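Local atomic coordinates of putative glycoside hydrolase (Bacteroides ovatus, PDB entry 4ONZ), a protein that is a putative glycoside hydrolase of the beta-propeller type. Residues D242-E247 against K266-T271. Residues are numbered along the deposited sequence; the frame is centred on the assembly and turned at random.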
ATOM      1  N   ASP A 242       5.447 -12.074 -11.483  1.00 18.13           N
ATOM      2  CA  ASP A 242       4.058 -11.739 -11.191  1.00 18.50           C
ATOM      3  C   ASP A 242       3.151 -12.778 -11.836  1.00 18.91           C
ATOM      4  O   ASP A 242       2.254 -12.463 -12.626  1.00 17.59           O
ATOM      5  CB  ASP A 242       3.717 -10.286 -11.603  1.00 19.67           C
ATOM      6  CG  ASP A 242       3.926  -9.997 -13.081  1.00 22.16           C
ATOM      7  OD1 ASP A 242       4.623 -10.755 -13.790  1.00 24.90           O
ATOM      8  OD2 ASP A 242       3.388  -8.968 -13.541  1.00 22.07           O
ATOM      9  N   SER A 243       3.380 -14.020 -11.432  1.00 18.07           N
ATOM     10  CA  SER A 243       2.712 -15.178 -12.000  1.00 18.20           C
ATOM     11  C   SER A 243       1.476 -15.664 -11.257  1.00 18.45           C
ATOM     12  O   SER A 243       0.685 -16.405 -11.829  1.00 19.38           O
ATOM     13  CB  SER A 243       3.718 -16.304 -12.197  1.00 18.77           C
ATOM     14  OG  SER A 243       4.616 -16.404 -11.108  1.00 19.24           O
ATOM     15  N   LEU A 244       1.312 -15.274  -9.993  1.00 18.67           N
ATOM     16  CA  LEU A 244       0.081 -15.596  -9.248  1.00 18.66           C
ATOM     17  C   LEU A 244      -0.765 -14.359  -8.971  1.00 19.30           C
ATOM     18  O   LEU A 244      -1.991 -14.434  -9.009  1.00 19.74           O
ATOM     19  CB  LEU A 244       0.372 -16.293  -7.931  1.00 19.28           C
ATOM     20  CG  LEU A 244       0.944 -17.699  -7.999  1.00 21.11           C
ATOM     21  CD1 LEU A 244       1.363 -18.144  -6.605  1.00 21.86           C
ATOM     22  CD2 LEU A 244      -0.047 -18.683  -8.613  1.00 22.66           C
ATOM     23  N   LEU A 245      -0.120 -13.231  -8.688  1.00 18.69           N
ATOM     24  CA  LEU A 245      -0.824 -12.000  -8.371  1.00 17.42           C
ATOM     25  C   LEU A 245      -0.098 -10.807  -8.946  1.00 17.65           C
ATOM     26  O   LEU A 245       1.121 -10.847  -9.132  1.00 15.97           O
ATOM     27  CB  LEU A 245      -0.867 -11.784  -6.861  1.00 17.20           C
ATOM     28  CG  LEU A 245      -1.548 -12.803  -5.963  1.00 19.12           C
ATOM     29  CD1 LEU A 245      -1.344 -12.403  -4.516  1.00 19.76           C
ATOM     30  CD2 LEU A 245      -3.032 -12.917  -6.299  1.00 22.47           C
ATOM     31  N   THR A 246      -0.867  -9.747  -9.187  1.00 16.58           N
ATOM     32  CA  THR A 246      -0.360  -8.435  -9.626  1.00 16.90           C
ATOM     33  C   THR A 246      -1.101  -7.472  -8.728  1.00 17.05           C
ATOM     34  O   THR A 246      -2.216  -7.046  -9.047  1.00 18.28           O
ATOM     35  CB  THR A 246      -0.686  -8.096 -11.100  1.00 18.30           C
ATOM     36  OG1 THR A 246      -2.085  -8.244 -11.328  1.00 20.26           O
ATOM     37  CG2 THR A 246       0.084  -8.995 -12.065  1.00 18.02           C
ATOM     38  N   GLU A 247      -0.474  -7.138  -7.606  1.00 16.20           N
ATOM     39  CA  GLU A 247      -1.116  -6.373  -6.549  1.00 15.65           C
ATOM     40  C   GLU A 247      -0.566  -4.959  -6.368  1.00 14.80           C
ATOM     41  O   GLU A 247       0.644  -4.751  -6.309  1.00 14.29           O
ATOM     42  CB  GLU A 247      -1.002  -7.169  -5.241  1.00 15.82           C
ATOM     43  CG  GLU A 247      -1.724  -6.535  -4.059  1.00 16.31           C
ATOM     44  CD  GLU A 247      -1.891  -7.469  -2.876  1.00 17.97           C
ATOM     45  OE1 GLU A 247      -1.216  -8.517  -2.813  1.00 18.44           O
ATOM     46  OE2 GLU A 247      -2.715  -7.146  -1.996  1.00 21.72           O
ATOM     47  N   LYS A 266       3.329 -11.835  -6.991  1.00 18.60           N
ATOM     48  CA  LYS A 266       3.579 -13.040  -6.223  1.00 17.32           C
ATOM     49  C   LYS A 266       3.980 -14.100  -7.242  1.00 17.93           C
ATOM     50  O   LYS A 266       3.256 -14.343  -8.213  1.00 17.53           O
ATOM     51  CB  LYS A 266       2.353 -13.463  -5.409  1.00 18.28           C
ATOM     52  CG  LYS A 266       2.595 -14.696  -4.556  1.00 18.05           C
ATOM     53  CD  LYS A 266       1.354 -15.126  -3.786  1.00 19.40           C
ATOM     54  CE  LYS A 266       1.612 -16.418  -3.028  1.00 21.43           C
ATOM     55  NZ  LYS A 266       0.484 -16.795  -2.136  1.00 22.18           N
ATOM     56  N   ASN A 267       5.115 -14.754  -6.992  1.00 17.89           N
ATOM     57  CA  ASN A 267       5.687 -15.741  -7.908  1.00 17.46           C
ATOM     58  C   ASN A 267       5.184 -17.161  -7.652  1.00 17.65           C
ATOM     59  O   ASN A 267       5.167 -17.617  -6.514  1.00 18.03           O
ATOM     60  CB  ASN A 267       7.223 -15.708  -7.755  1.00 17.28           C
ATOM     61  CG  ASN A 267       7.950 -16.411  -8.889  1.00 17.43           C
ATOM     62  OD1 ASN A 267       7.519 -16.375 -10.043  1.00 17.07           O
ATOM     63  ND2 ASN A 267       9.073 -17.060  -8.562  1.00 17.88           N
ATOM     64  N   SER A 268       4.750 -17.850  -8.703  1.00 18.81           N
ATOM     65  CA  SER A 268       4.370 -19.259  -8.585  1.00 20.23           C
ATOM     66  C   SER A 268       5.619 -20.134  -8.595  1.00 20.47           C
ATOM     67  O   SER A 268       6.514 -19.934  -9.414  1.00 19.65           O
ATOM     68  CB  SER A 268       3.503 -19.707  -9.761  1.00 20.83           C
ATOM     69  OG  SER A 268       3.342 -21.120  -9.738  1.00 21.96           O
ATOM     70  N   GLY A 269       5.671 -21.122  -7.712  1.00 21.28           N
ATOM     71  CA  GLY A 269       6.809 -22.054  -7.698  1.00 24.38           C
ATOM     72  C   GLY A 269       6.710 -23.096  -8.806  1.00 25.66           C
ATOM     73  O   GLY A 269       7.669 -23.846  -9.054  1.00 27.33           O
ATOM     74  N   LYS A 270       5.554 -23.156  -9.464  1.00 25.06           N
ATOM     75  CA  LYS A 270       5.322 -24.127 -10.542  1.00 28.84           C
ATOM     76  C   LYS A 270       5.300 -23.498 -11.929  1.00 28.29           C
ATOM     77  O   LYS A 270       5.855 -24.056 -12.877  1.00 27.52           O
ATOM     78  CB  LYS A 270       4.016 -24.883 -10.283  1.00 32.97           C
ATOM     79  CG  LYS A 270       4.012 -25.598  -8.945  1.00 38.73           C
ATOM     80  CD  LYS A 270       2.739 -26.385  -8.692  1.00 46.92           C
ATOM     81  CE  LYS A 270       2.790 -27.022  -7.310  1.00 51.93           C
ATOM     82  NZ  LYS A 270       1.533 -27.738  -6.964  1.00 57.11           N
ATOM     83  N   THR A 271       4.688 -22.324 -12.054  1.00 26.74           N
ATOM     84  CA  THR A 271       4.554 -21.669 -13.351  1.00 26.35           C
ATOM     85  C   THR A 271       5.157 -20.271 -13.409  1.00 26.01           C
ATOM     86  O   THR A 271       4.872 -19.528 -14.349  1.00 26.89           O
ATOM     87  CB  THR A 271       3.059 -21.552 -13.717  1.00 28.68           C
ATOM     88  OG1 THR A 271       2.397 -20.708 -12.764  1.00 28.59           O
ATOM     89  CG2 THR A 271       2.405 -22.917 -13.711  1.00 30.48           C
TER
HETATM   90  O   HOH W   1       1.351 -18.445 -13.797  1.00 25.95           O
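Two consecutive residues, Leu-244 and Leu-245, stand opposite the single Lys-266, a classic beta bulge at the open end of a hairpin. Leu-244 N gives a 2.8 Å hydrogen bond to Lys-266 O, nearly along the C=O axis. Ser-243 N points a weak, bent bond at the same oxygen. Lys-266 N returns a bond to Leu-245 O, 3.2 Å long. This donor stands above the carbonyl plane.

Ser-243 continues the link past the bulge with its side chain. Its OG accepts from Ser-268 N at 2.8 Å, in an almost straight bond (173°). With chi1 at 41°, OG sits between its own backbone N and carbonyl carbon and faces Ser-268 N. The same hydroxyl is also hydrogen-bonded to His-240 O.

Two leucines pack against the extended chain of Lys-266. Leu-245 runs beside it in the same direction, with its CD1 3.9 Å from Lys-266 CD. Leu-244 uses CD1 against Lys-266 CE at 4.0 Å. Leu-244 CG also packs on Ser-268 CB, at 3.7 Å.

Beyond that, Ser-268 OG accepts from Lys-270 N and Thr-271 N, forming an ST turn and an ST motif. The loop returns near Ser-243, where a water joins Ser-243 O to Thr-271 OG1.

The contact lies at the open end of the hairpin formed by strands 245-255 and 258-266, away from its turn. There it joins the loop that leads into strand 245-255 to the loop that leaves strand 258-266. Asp-242 has its CB directed away from 266-271; its carboxylate is hydrogen-bonded to Tyr-263 OH and forms salt bridges with Arg-237 and Arg-299. Tyr-281 of the next strand, 281-288, touches Leu-245 and Lys-266.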